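Local coordinates for Ice-binding protein (Flavobacteriaceae bacterium, PDB 5UYT), which binds ice as a multi-domain antifreeze protein and probably limits ice growth around its Antarctic bacterial host, at residues S129-V135 against L156-M162; V214-L218 against A282-L286; F301-L307 against L320-L326; V390-V396 against G408-I414. One frame throughout, in Å; residues are numbered along the deposited sequence.

Contact 1. Residues S129-V135 against L156-M162; sequences SAANTQV and LATNTVM
Ser129 and Thr160 meet through hydroxyls set by different first torsions. In Ser129, OG sits between the backbone N and the carbonyl carbon (chi1 65°) and faces the next coil. In Thr160, OG1 lies beside its own backbone N (chi1 -67°), on the side of Ser129. The two oxygens are 2.7 Å apart, and Ser129 OG donates to Thr160 OG1. Ser129 OG also accepts the N-H of Ala157, with N to OG 2.9 Å. Thr160 OG1 donates a hydrogen bond to Ala157 O at 2.7 Å, from above the carbonyl plane. Thr160 N reaches that oxygen from the same face. Ser129 OG is thus gripped by both ends of the type II turn Ala157-Thr160, and Thr160 closes that turn on itself. The turn Ala130-Thr133 repeats the pattern, with Thr133 OG1 and N both donating to Ala130 O.

The two turns stack as successive coils of a right-handed beta-solenoid. The methyl of Ala157 presses on the first turn, CB lying 3.3 Å from Ala131 N. Asn132 N donates to Thr158 O, Val161 N to Thr133 O, and Val135 N to Val161 O. The Asn132 and Asn159 side chains lie side by side and point the same way, their amide planes 17° apart. One water bonds Asn132 OD1 and Thr158 OG1, and weakly Asn159 ND2. Gln134 CG packs 3.8 Å from Val161 CG2.

Strands 127-129 and 154-156 lead into the turns, and strands 134-138 and 161-163 lead out. Leu103 of strand 101-104 touches Ser129 and Met162, while Val179 of the following coil touches Leu156 and Thr160.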
loop_
_atom_site.group_PDB
_atom_site.type_symbol
_atom_site.label_atom_id
_atom_site.label_comp_id
_atom_site.label_asym_id
_atom_site.label_seq_id
_atom_site.Cartn_x
_atom_site.Cartn_y
_atom_site.Cartn_z
ATOM N N SER A 129 9.529 3.083 25.835
ATOM C CA SER A 129 8.864 1.804 26.103
ATOM C C SER A 129 9.927 0.730 26.327
ATOM O O SER A 129 11.080 0.879 25.874
ATOM C CB SER A 129 7.958 1.393 24.934
ATOM O OG SER A 129 8.731 1.132 23.756
ATOM N N ALA A 130 9.524 -0.330 27.023
ATOM C CA ALA A 130 10.318 -1.550 27.161
ATOM C C ALA A 130 10.101 -2.433 25.939
ATOM O O ALA A 130 9.074 -2.299 25.258
ATOM C CB ALA A 130 9.906 -2.289 28.434
ATOM N N ALA A 131 11.049 -3.321 25.644
ATOM C CA ALA A 131 10.887 -4.229 24.498
ATOM C C ALA A 131 9.578 -4.982 24.655
ATOM O O ALA A 131 9.205 -5.370 25.785
ATOM C CB ALA A 131 12.067 -5.192 24.404
ATOM N N ASN A 132 8.865 -5.140 23.533
ATOM C CA ASN A 132 7.649 -5.992 23.433
ATOM C C ASN A 132 6.426 -5.393 24.087
ATOM O O ASN A 132 5.423 -6.086 24.246
ATOM C CB ASN A 132 7.889 -7.392 24.012
ATOM C CG ASN A 132 9.147 -8.038 23.481
ATOM O OD1 ASN A 132 9.333 -8.142 22.277
ATOM N ND2 ASN A 132 10.036 -8.442 24.382
ATOM N N THR A 133 6.495 -4.109 24.448
ATOM C CA THR A 133 5.330 -3.366 24.912
ATOM C C THR A 133 4.235 -3.416 23.861
ATOM O O THR A 133 4.525 -3.299 22.666
ATOM C CB THR A 133 5.705 -1.892 25.117
ATOM O OG1 THR A 133 6.683 -1.808 26.165
ATOM C CG2 THR A 133 4.469 -1.025 25.472
ATOM N N GLN A 134 2.979 -3.532 24.291
ATOM C CA GLN A 134 1.855 -3.483 23.329
ATOM C C GLN A 134 0.727 -2.566 23.771
ATOM O O GLN A 134 0.138 -2.762 24.840
ATOM C CB GLN A 134 1.322 -4.876 23.084
ATOM C CG GLN A 134 2.340 -5.750 22.376
ATOM C CD GLN A 134 1.725 -7.010 21.826
ATOM O OE1 GLN A 134 2.416 -7.999 21.627
ATOM N NE2 GLN A 134 0.427 -6.980 21.560
ATOM N N VAL A 135 0.415 -1.593 22.929
ATOM C CA VAL A 135 -0.762 -0.763 23.121
ATOM C C VAL A 135 -1.893 -1.356 22.279
ATOM O O VAL A 135 -1.734 -1.545 21.081
ATOM C CB VAL A 135 -0.470 0.704 22.754
ATOM C CG1 VAL A 135 -1.738 1.559 22.856
ATOM C CG2 VAL A 135 0.591 1.232 23.711
ATOM N N LEU A 156 10.951 4.159 21.321
ATOM C CA LEU A 156 10.194 2.926 21.445
ATOM C C LEU A 156 11.083 1.727 21.190
ATOM O O LEU A 156 11.701 1.622 20.120
ATOM C CB LEU A 156 8.952 2.941 20.529
ATOM C CG LEU A 156 8.057 4.174 20.754
ATOM C CD1 LEU A 156 6.781 4.001 19.939
ATOM C CD2 LEU A 156 7.700 4.364 22.228
ATOM N N ALA A 157 11.126 0.822 22.182
ATOM C CA ALA A 157 12.012 -0.337 22.181
ATOM C C ALA A 157 11.586 -1.374 21.170
ATOM O O ALA A 157 10.461 -1.328 20.653
ATOM C CB ALA A 157 12.052 -0.970 23.565
ATOM N N THR A 158 12.494 -2.316 20.910
ATOM C CA THR A 158 12.269 -3.347 19.907
ATOM C C THR A 158 10.889 -4.010 20.040
ATOM O O THR A 158 10.434 -4.358 21.143
ATOM C CB THR A 158 13.338 -4.438 19.974
ATOM O OG1 THR A 158 13.314 -5.004 21.278
ATOM C CG2 THR A 158 14.717 -3.833 19.764
ATOM N N ASN A 159 10.249 -4.191 18.885
ATOM C CA ASN A 159 8.929 -4.859 18.795
ATOM C C ASN A 159 7.787 -4.177 19.584
ATOM O O ASN A 159 6.802 -4.834 19.918
ATOM C CB ASN A 159 9.036 -6.348 19.141
ATOM C CG ASN A 159 9.998 -7.080 18.229
ATOM O OD1 ASN A 159 10.004 -6.871 17.024
ATOM N ND2 ASN A 159 10.858 -7.891 18.807
ATOM N N THR A 160 7.896 -2.875 19.848
ATOM C CA THR A 160 6.791 -2.159 20.502
ATOM C C THR A 160 5.608 -2.018 19.547
ATOM O O THR A 160 5.780 -1.539 18.414
ATOM C CB THR A 160 7.228 -0.768 21.022
ATOM O OG1 THR A 160 8.157 -0.964 22.090
ATOM C CG2 THR A 160 6.021 0.045 21.546
ATOM N N VAL A 161 4.429 -2.444 19.988
ATOM C CA VAL A 161 3.195 -2.195 19.238
ATOM C C VAL A 161 2.576 -0.910 19.782
ATOM O O VAL A 161 2.218 -0.831 20.981
ATOM C CB VAL A 161 2.220 -3.362 19.370
ATOM C CG1 VAL A 161 0.870 -2.992 18.731
ATOM C CG2 VAL A 161 2.830 -4.619 18.743
ATOM N N MET A 162 2.500 0.110 18.934
ATOM C CA MET A 162 2.078 1.449 19.360
ATOM C C MET A 162 0.861 1.938 18.563
ATOM O O MET A 162 0.685 1.590 17.402
ATOM C CB MET A 162 3.249 2.442 19.234
ATOM C CG MET A 162 3.016 3.829 19.849
ATOM S SD MET A 162 2.718 3.752 21.627
ATOM C CE MET A 162 3.008 5.504 21.952
HETATM O O HOH W 1 11.894 -7.241 21.190
HETATM O O HOH W 2 5.388 -6.953 20.390
#

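Contact 2. Residues V214-L218 against A282-L286; sequences VAPNL and AYTYL
Tyr285 points its ring at Val214, and the two side chains cross at about a right angle. A chi1 of 174° swings the ring out opposite its backbone N, from the helix to the 214-218 segment. Its OH donates to Val214 O at 2.6 Å. The oxygen lies at the ring edge, in the ring plane. Relative to the peptide, the hydroxyl approaches from 48° above the carbonyl plane. Val214 CB is also close, 3.3 Å from OH.

Pro216 fits between two helix side chains. Its CB lies 3.6 Å from Tyr285 CD2, placed obliquely to the ring. Its CD lies 3.8 Å from Leu286 CD2, where the two side chains run at a slant to each other. Leu218 CD2 touches the methyl of Ala282 at 3.9 Å. A phenylalanine in place of Tyr285 would probably keep the packing on Pro216 but leave Val214 O without this hydroxyl donor.

The segment 214-218 lies in the loop between strand 198-200 of the first beta-solenoid and strand 224-228 of the second. It packs on helix 270-288, which runs along the second solenoid. Beside it, Phe364 of strand 363-367 touches Pro216, and Ile384 of strand 382-385 touches Leu286.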
loop_
_atom_site.group_PDB
_atom_site.type_symbol
_atom_site.label_atom_id
_atom_site.label_comp_id
_atom_site.label_asym_id
_atom_site.label_seq_id
_atom_site.Cartn_x
_atom_site.Cartn_y
_atom_site.Cartn_z
ATOM N N VAL A 214 -10.362 6.270 -12.033
ATOM C CA VAL A 214 -11.404 5.590 -12.823
ATOM C C VAL A 214 -10.767 4.469 -13.628
ATOM O O VAL A 214 -9.755 4.689 -14.296
ATOM C CB VAL A 214 -12.117 6.589 -13.762
ATOM C CG1 VAL A 214 -13.098 5.874 -14.689
ATOM C CG2 VAL A 214 -12.832 7.637 -12.943
ATOM N N ALA A 215 -11.334 3.265 -13.504
ATOM C CA ALA A 215 -10.877 2.050 -14.202
ATOM C C ALA A 215 -10.960 2.236 -15.717
ATOM O O ALA A 215 -11.859 2.955 -16.191
ATOM C CB ALA A 215 -11.715 0.838 -13.788
ATOM N N PRO A 216 -10.046 1.603 -16.483
ATOM C CA PRO A 216 -10.179 1.680 -17.928
ATOM C C PRO A 216 -11.395 0.901 -18.406
ATOM O O PRO A 216 -11.782 -0.102 -17.783
ATOM C CB PRO A 216 -8.926 0.964 -18.427
ATOM C CG PRO A 216 -8.630 -0.059 -17.340
ATOM C CD PRO A 216 -8.889 0.762 -16.097
ATOM N N ASN A 217 -11.984 1.358 -19.505
ATOM C CA ASN A 217 -12.956 0.558 -20.184
ATOM C C ASN A 217 -12.165 -0.450 -21.010
ATOM O O ASN A 217 -11.393 -0.067 -21.898
ATOM C CB ASN A 217 -13.844 1.441 -21.054
ATOM C CG ASN A 217 -14.817 0.638 -21.908
ATOM O OD1 ASN A 217 -15.040 -0.543 -21.703
ATOM N ND2 ASN A 217 -15.432 1.320 -22.865
ATOM N N LEU A 218 -12.311 -1.733 -20.680
ATOM C CA LEU A 218 -11.649 -2.782 -21.479
ATOM C C LEU A 218 -12.388 -3.128 -22.790
ATOM O O LEU A 218 -11.848 -3.886 -23.610
ATOM C CB LEU A 218 -11.409 -4.051 -20.648
ATOM C CG LEU A 218 -10.517 -3.876 -19.410
ATOM C CD1 LEU A 218 -10.431 -5.207 -18.674
ATOM C CD2 LEU A 218 -9.126 -3.374 -19.787
ATOM N N ALA A 282 -7.225 0.751 -24.023
ATOM C CA ALA A 282 -7.035 0.585 -22.580
ATOM C C ALA A 282 -5.586 0.918 -22.171
ATOM O O ALA A 282 -5.359 1.584 -21.148
ATOM C CB ALA A 282 -7.412 -0.831 -22.141
ATOM N N TYR A 283 -4.612 0.447 -22.951
ATOM C CA TYR A 283 -3.216 0.728 -22.620
ATOM C C TYR A 283 -2.949 2.244 -22.606
ATOM O O TYR A 283 -2.375 2.779 -21.651
ATOM C CB TYR A 283 -2.255 0.008 -23.584
ATOM C CG TYR A 283 -0.796 0.196 -23.228
ATOM C CD1 TYR A 283 -0.143 -0.701 -22.362
ATOM C CD2 TYR A 283 -0.076 1.241 -23.760
ATOM C CE1 TYR A 283 1.206 -0.519 -22.036
ATOM C CE2 TYR A 283 1.264 1.449 -23.442
ATOM C CZ TYR A 283 1.896 0.567 -22.582
ATOM O OH TYR A 283 3.229 0.798 -22.317
ATOM N N THR A 284 -3.363 2.930 -23.670
ATOM C CA THR A 284 -3.221 4.379 -23.757
ATOM C C THR A 284 -3.916 5.099 -22.596
ATOM O O THR A 284 -3.368 6.045 -22.048
ATOM C CB THR A 284 -3.785 4.907 -25.083
ATOM O OG1 THR A 284 -3.124 4.203 -26.138
ATOM C CG2 THR A 284 -3.577 6.417 -25.233
ATOM N N TYR A 285 -5.109 4.642 -22.231
ATOM C CA TYR A 285 -5.820 5.234 -21.092
ATOM C C TYR A 285 -4.997 5.090 -19.803
ATOM O O TYR A 285 -4.844 6.072 -19.052
ATOM C CB TYR A 285 -7.218 4.614 -20.914
ATOM C CG TYR A 285 -7.912 5.101 -19.646
ATOM C CD1 TYR A 285 -8.642 6.289 -19.643
ATOM C CD2 TYR A 285 -7.819 4.387 -18.456
ATOM C CE1 TYR A 285 -9.275 6.748 -18.487
ATOM C CE2 TYR A 285 -8.436 4.847 -17.287
ATOM C CZ TYR A 285 -9.183 6.008 -17.315
ATOM O OH TYR A 285 -9.809 6.475 -16.154
ATOM N N LEU A 286 -4.483 3.885 -19.544
ATOM C CA LEU A 286 -3.715 3.605 -18.318
ATOM C C LEU A 286 -2.407 4.405 -18.298
ATOM O O LEU A 286 -2.043 5.038 -17.280
ATOM C CB LEU A 286 -3.412 2.111 -18.201
ATOM C CG LEU A 286 -4.579 1.180 -17.864
ATOM C CD1 LEU A 286 -4.121 -0.275 -17.875
ATOM C CD2 LEU A 286 -5.213 1.555 -16.513
#

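Contact 3. Residues F301-L307 against L320-L326; sequences FGQNLVL and LNGKVTL
Leu320 pushes its CD1 methyl into the corner between the Phe301 ring and Gly302. CD1 is 3.8 Å from Phe301 CD2 and 3.7 Å from Gly302 CA. The Phe301 ring, trans to its backbone N (chi1 -173°), runs along the segment to Val324. Val324 is modelled in two conformers, so the methyl it offers the ring is tentative. Gly302 makes the hollow possible. A CB there would clash with Asn321 O, and the backbone angles also crowd it against the preceding carbonyl.

Gly302 opens a type I' turn that ends at Leu305, and strand 305-307 follows. This strand runs parallel to 323-326, their axes 22° apart, as neighbouring coils of the right-handed beta-solenoid do. Thr325 uses both its backbone N-H and its C=O: N donates to Leu305 O, and O accepts from Leu307 N. Asn321 N donates to Phe301 O just before the turn; within it, Gln303 N donates to Asn321 O and Asn304 N to Lys323 O.

On the inner face, Leu307 and Leu326 lie side by side, with Leu307 CB 3.8 Å from Leu326 CD2. Trp365 and Leu314 also touch the Phe301 ring. On the outside, Asn304 crosses Lys323 at about a right angle, its ND2 3.6 Å from Lys323 CE. A water bridges Leu305 O and Thr325 OG1, at 2.9 Å and 2.7 Å.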
loop_
_atom_site.group_PDB
_atom_site.type_symbol
_atom_site.label_atom_id
_atom_site.label_comp_id
_atom_site.label_asym_id
_atom_site.label_seq_id
_atom_site.Cartn_x
_atom_site.Cartn_y
_atom_site.Cartn_z
ATOM N N PHE A 301 10.541 -4.449 -5.461
ATOM C CA PHE A 301 9.067 -4.546 -5.349
ATOM C C PHE A 301 8.672 -5.903 -4.739
ATOM O O PHE A 301 9.325 -6.914 -4.972
ATOM C CB PHE A 301 8.477 -4.370 -6.776
ATOM C CG PHE A 301 6.981 -4.282 -6.846
ATOM C CD1 PHE A 301 6.273 -3.191 -6.287
ATOM C CD2 PHE A 301 6.264 -5.258 -7.548
ATOM C CE1 PHE A 301 4.861 -3.136 -6.416
ATOM C CE2 PHE A 301 4.873 -5.194 -7.694
ATOM C CZ PHE A 301 4.170 -4.135 -7.118
ATOM N N GLY A 302 7.590 -5.913 -3.972
ATOM C CA GLY A 302 7.200 -7.115 -3.223
ATOM C C GLY A 302 7.712 -7.004 -1.802
ATOM O O GLY A 302 7.624 -5.948 -1.166
ATOM N N GLN A 303 8.236 -8.106 -1.300
ATOM C CA GLN A 303 8.781 -8.164 0.063
ATOM C C GLN A 303 7.763 -7.660 1.070
ATOM O O GLN A 303 8.122 -6.930 2.008
ATOM C CB GLN A 303 10.068 -7.334 0.173
ATOM C CG GLN A 303 11.161 -7.763 -0.792
ATOM C CD GLN A 303 12.444 -7.053 -0.449
ATOM O OE1 GLN A 303 13.131 -7.440 0.474
ATOM N NE2 GLN A 303 12.724 -5.957 -1.129
ATOM N N ASN A 304 6.507 -8.056 0.869
ATOM C CA ASN A 304 5.404 -7.738 1.772
ATOM C C ASN A 304 5.002 -6.252 1.771
ATOM O O ASN A 304 4.426 -5.746 2.750
ATOM C CB ASN A 304 5.704 -8.293 3.185
ATOM C CG ASN A 304 6.246 -9.709 3.130
ATOM O OD1 ASN A 304 7.358 -9.990 3.580
ATOM N ND2 ASN A 304 5.496 -10.588 2.539
ATOM N N LEU A 305 5.266 -5.571 0.657
ATOM C CA LEU A 305 4.785 -4.222 0.437
ATOM C C LEU A 305 3.261 -4.276 0.440
ATOM O O LEU A 305 2.660 -5.232 -0.095
ATOM C CB LEU A 305 5.240 -3.733 -0.954
ATOM C CG LEU A 305 4.939 -2.324 -1.479
ATOM C CD1 LEU A 305 5.539 -1.230 -0.587
ATOM C CD2 LEU A 305 5.484 -2.219 -2.918
ATOM N N VAL A 306 2.643 -3.262 1.036
ATOM C CA VAL A 306 1.193 -3.108 0.981
ATOM C C VAL A 306 0.907 -1.780 0.283
ATOM O O VAL A 306 1.501 -0.733 0.644
ATOM C CB VAL A 306 0.577 -3.093 2.406
ATOM C CG1 VAL A 306 -0.947 -2.958 2.359
ATOM C CG2 VAL A 306 0.966 -4.356 3.166
ATOM N N LEU A 307 -0.023 -1.821 -0.677
ATOM C CA LEU A 307 -0.463 -0.650 -1.421
ATOM C C LEU A 307 -1.952 -0.366 -1.144
ATOM O O LEU A 307 -2.679 -1.230 -0.627
ATOM C CB LEU A 307 -0.208 -0.853 -2.926
ATOM C CG LEU A 307 1.269 -1.114 -3.322
ATOM C CD1 LEU A 307 1.388 -1.281 -4.855
ATOM C CD2 LEU A 307 2.209 -0.008 -2.814
ATOM N N LEU A 320 8.947 -8.509 -9.007
ATOM C CA LEU A 320 8.104 -8.829 -7.849
ATOM C C LEU A 320 8.750 -10.001 -7.111
ATOM O O LEU A 320 8.778 -11.148 -7.624
ATOM C CB LEU A 320 6.680 -9.199 -8.298
ATOM C CG LEU A 320 5.762 -9.727 -7.175
ATOM C CD1 LEU A 320 5.566 -8.658 -6.108
ATOM C CD2 LEU A 320 4.385 -10.180 -7.698
ATOM N N ASN A 321 9.291 -9.716 -5.920
ATOM C CA ASN A 321 9.898 -10.756 -5.085
ATOM C C ASN A 321 8.901 -11.049 -3.989
ATOM O O ASN A 321 8.617 -10.156 -3.150
ATOM C CB ASN A 321 11.233 -10.297 -4.452
ATOM C CG ASN A 321 11.958 -11.435 -3.690
ATOM O OD1 ASN A 321 11.336 -12.353 -3.121
ATOM N ND2 ASN A 321 13.304 -11.385 -3.687
ATOM N N GLY A 322 8.343 -12.258 -3.992
ATOM C CA GLY A 322 7.435 -12.607 -2.921
ATOM C C GLY A 322 6.114 -11.872 -3.114
ATOM O O GLY A 322 5.591 -11.813 -4.223
ATOM N N LYS A 323 5.616 -11.300 -2.020
ATOM C CA LYS A 323 4.246 -10.818 -1.993
ATOM C C LYS A 323 4.107 -9.306 -2.058
ATOM O O LYS A 323 4.847 -8.578 -1.368
ATOM C CB LYS A 323 3.599 -11.281 -0.680
ATOM C CG LYS A 323 2.129 -10.826 -0.537
ATOM C CD LYS A 323 1.368 -11.443 0.628
ATOM C CE LYS A 323 1.992 -11.137 1.969
ATOM N NZ LYS A 323 1.132 -11.645 3.097
ATOM N N VAL A 324 3.133 -8.860 -2.853
ATOM C CA VAL A 324 2.587 -7.503 -2.741
ATOM C C VAL A 324 1.096 -7.639 -2.406
ATOM O O VAL A 324 0.413 -8.485 -2.976
ATOM C CB VAL A 324 2.843 -6.664 -4.028
ATOM C CG1 VAL A 324 2.157 -7.273 -5.257
ATOM C CG2 VAL A 324 2.443 -5.197 -3.824
ATOM N N THR A 325 0.607 -6.784 -1.495
ATOM C CA THR A 325 -0.790 -6.795 -1.092
ATOM C C THR A 325 -1.460 -5.491 -1.474
ATOM O O THR A 325 -0.841 -4.395 -1.361
ATOM C CB THR A 325 -0.890 -7.000 0.425
ATOM O OG1 THR A 325 -0.316 -8.265 0.783
ATOM C CG2 THR A 325 -2.365 -6.921 0.902
ATOM N N LEU A 326 -2.692 -5.615 -1.979
ATOM C CA LEU A 326 -3.517 -4.466 -2.355
ATOM C C LEU A 326 -4.664 -4.345 -1.361
ATOM O O LEU A 326 -5.468 -5.251 -1.220
ATOM C CB LEU A 326 -4.004 -4.619 -3.817
ATOM C CG LEU A 326 -2.819 -4.900 -4.774
ATOM C CD1 LEU A 326 -3.415 -5.157 -6.162
ATOM C CD2 LEU A 326 -1.824 -3.712 -4.819
HETATM O O HOH W 3 2.167 -7.608 1.518
#

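Contact 4. Residues V390-V396 against G408-I414; sequences VIINTGV and GISTFGI
Ile392 and Val390 stack on Thr411 and Ile409 in two parallel coils of a right-handed beta-solenoid. Strands 390-392 and 409-412 are only 6° from parallel. Ile392, Ile409 and Val390 face inward. Val390 and Ile409 lie side by side and point the same way, Val390 CB 3.8 Å from Ile409 CG1. Ile409 also touches Ile226 and Leu233. With Ile409 cut back to alanine, CG1 and CG2 are gone, which would probably open a gap beside Val390 and Ile226.

Ile392 reaches two neighbours, but it is modelled in two conformers, so the exact approach is uncertain. The Ile392 and Thr411 side chains lie side by side, with CD1 against Thr411 CG2. Ile414 crosses it at about a right angle, CG2 to CG2. Ile398 and Val402 also touch it.

Phe412 is on the exposed side. Its CG lies beside its own backbone N (chi1 -64°), which turns the ring back toward the start of its own strand, beside Ile391. Ile392 O sits near the ring plane at the edge, 3.6 Å from CD2, and Ile391 CG2 lies obliquely to the ring. The N-H of Phe412 makes a weak bond to the same Ile392 O.

Firmer backbone bonds run from Val390 N to Gly408 O, Ser410 N to Val390 O and Ile392 N to Ser410 O. Past the strands, Gly395 N donates to Gly413 O at 2.9 Å, from 50° above the carbonyl plane.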
loop_
_atom_site.group_PDB
_atom_site.type_symbol
_atom_site.label_atom_id
_atom_site.label_comp_id
_atom_site.label_asym_id
_atom_site.label_seq_id
_atom_site.Cartn_x
_atom_site.Cartn_y
_atom_site.Cartn_z
ATOM N N VAL A 390 5.805 -12.351 -23.761
ATOM C CA VAL A 390 5.234 -12.701 -22.479
ATOM C C VAL A 390 5.515 -14.182 -22.231
ATOM O O VAL A 390 5.324 -15.015 -23.142
ATOM C CB VAL A 390 3.708 -12.424 -22.457
ATOM C CG1 VAL A 390 3.055 -12.885 -21.148
ATOM C CG2 VAL A 390 3.431 -10.944 -22.744
ATOM N N ILE A 391 5.974 -14.501 -21.022
ATOM C CA ILE A 391 6.115 -15.909 -20.612
ATOM C C ILE A 391 5.349 -16.106 -19.321
ATOM O O ILE A 391 5.540 -15.338 -18.360
ATOM C CB ILE A 391 7.592 -16.289 -20.368
ATOM C CG1 ILE A 391 8.398 -16.059 -21.630
ATOM C CG2 ILE A 391 7.704 -17.761 -19.896
ATOM C CD1 ILE A 391 9.903 -16.225 -21.414
ATOM N N ILE A 392 4.491 -17.124 -19.280
ATOM C CA ILE A 392 3.765 -17.444 -18.055
ATOM C C ILE A 392 4.117 -18.889 -17.731
ATOM O O ILE A 392 3.764 -19.828 -18.467
ATOM C CB ILE A 392 2.244 -17.274 -18.174
ATOM C CG1 ILE A 392 1.888 -15.960 -18.890
ATOM C CG2 ILE A 392 1.627 -17.326 -16.768
ATOM C CD1 ILE A 392 0.408 -15.732 -19.084
ATOM N N ASN A 393 4.897 -19.032 -16.661
ATOM C CA ASN A 393 5.568 -20.313 -16.348
ATOM C C ASN A 393 4.730 -21.314 -15.593
ATOM O O ASN A 393 3.618 -21.010 -15.155
ATOM C CB ASN A 393 6.890 -19.994 -15.566
ATOM C CG ASN A 393 7.984 -19.418 -16.475
ATOM O OD1 ASN A 393 8.577 -20.156 -17.302
ATOM N ND2 ASN A 393 8.229 -18.096 -16.377
ATOM N N THR A 394 5.268 -22.527 -15.467
ATOM C CA THR A 394 4.548 -23.639 -14.865
ATOM C C THR A 394 3.783 -23.262 -13.588
ATOM O O THR A 394 4.366 -22.733 -12.653
ATOM C CB THR A 394 5.564 -24.711 -14.481
ATOM O OG1 THR A 394 6.254 -25.138 -15.684
ATOM C CG2 THR A 394 4.842 -25.929 -13.825
ATOM N N GLY A 395 2.489 -23.579 -13.548
ATOM C CA GLY A 395 1.784 -23.559 -12.296
ATOM C C GLY A 395 1.250 -22.181 -11.931
ATOM O O GLY A 395 0.569 -22.052 -10.920
ATOM N N VAL A 396 1.529 -21.166 -12.753
ATOM C CA VAL A 396 1.026 -19.813 -12.456
ATOM C C VAL A 396 -0.508 -19.847 -12.408
ATOM O O VAL A 396 -1.139 -20.538 -13.252
ATOM C CB VAL A 396 1.527 -18.815 -13.518
ATOM C CG1 VAL A 396 0.725 -17.493 -13.423
ATOM C CG2 VAL A 396 3.006 -18.514 -13.290
ATOM N N GLY A 408 4.816 -11.982 -28.676
ATOM C CA GLY A 408 4.361 -13.357 -28.527
ATOM C C GLY A 408 4.119 -13.712 -27.078
ATOM O O GLY A 408 4.625 -13.042 -26.156
ATOM N N ILE A 409 3.322 -14.751 -26.863
ATOM C CA ILE A 409 2.975 -15.173 -25.499
ATOM C C ILE A 409 3.135 -16.689 -25.431
ATOM O O ILE A 409 2.595 -17.413 -26.292
ATOM C CB ILE A 409 1.507 -14.816 -25.109
ATOM C CG1 ILE A 409 1.242 -13.293 -25.171
ATOM C CG2 ILE A 409 1.152 -15.362 -23.717
ATOM C CD1 ILE A 409 -0.231 -12.964 -24.878
ATOM N N SER A 410 3.862 -17.159 -24.413
ATOM C CA SER A 410 4.082 -18.583 -24.228
ATOM C C SER A 410 3.635 -18.924 -22.830
ATOM O O SER A 410 4.079 -18.268 -21.875
ATOM C CB SER A 410 5.557 -18.947 -24.405
ATOM O OG SER A 410 6.033 -18.493 -25.666
ATOM N N THR A 411 2.756 -19.919 -22.711
ATOM C CA THR A 411 2.243 -20.312 -21.408
ATOM C C THR A 411 2.581 -21.785 -21.173
ATOM O O THR A 411 2.661 -22.583 -22.148
ATOM C CB THR A 411 0.703 -20.105 -21.288
ATOM O OG1 THR A 411 0.020 -20.897 -22.282
ATOM C CG2 THR A 411 0.370 -18.601 -21.578
ATOM N N PHE A 412 2.733 -22.147 -19.894
ATOM C CA PHE A 412 3.154 -23.490 -19.525
ATOM C C PHE A 412 2.321 -23.966 -18.322
ATOM O O PHE A 412 2.558 -23.511 -17.195
ATOM C CB PHE A 412 4.664 -23.482 -19.165
ATOM C CG PHE A 412 5.554 -23.120 -20.317
ATOM C CD1 PHE A 412 6.054 -24.103 -21.175
ATOM C CD2 PHE A 412 5.910 -21.801 -20.557
ATOM C CE1 PHE A 412 6.880 -23.780 -22.262
ATOM C CE2 PHE A 412 6.715 -21.473 -21.648
ATOM C CZ PHE A 412 7.214 -22.459 -22.508
ATOM N N GLY A 413 1.332 -24.844 -18.544
ATOM C CA GLY A 413 0.685 -25.496 -17.409
ATOM C C GLY A 413 0.109 -24.502 -16.406
ATOM O O GLY A 413 0.340 -24.639 -15.187
ATOM N N ILE A 414 -0.707 -23.577 -16.895
ATOM C CA ILE A 414 -1.244 -22.481 -16.052
ATOM C C ILE A 414 -2.752 -22.651 -15.837
ATOM O O ILE A 414 -3.399 -23.484 -16.499
ATOM C CB ILE A 414 -0.953 -21.081 -16.651
ATOM C CG1 ILE A 414 -1.807 -20.799 -17.903
ATOM C CG2 ILE A 414 0.549 -20.903 -16.977
ATOM C CD1 ILE A 414 -1.687 -19.316 -18.333
HETATM O O HOH W 4 6.945 -15.734 -25.256
#

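Contacts 1, 3 and 4 each join successive coils of a beta-solenoid. Contact 2 instead sets a loop against a helix. Contact 1 lies in the first Ice-binding-like region, contacts 3 and 4 in the second. Contact 3 is buried, its centre about 9 Å from the centre of the chain; the others are partly buried. Contacts 1 and 4 are on opposite sides of that centre, about 45 Å apart between their own centres. The chemistry of the four differs. Contact 1 relies on hydroxyls and asparagines in turns, contacts 3 and 4 on parallel backbone ladders and inward apolar side chains, with an inner phenylalanine ring in 3 and an outer one in 4, and contact 2 on one tyrosine bond with apolar packing.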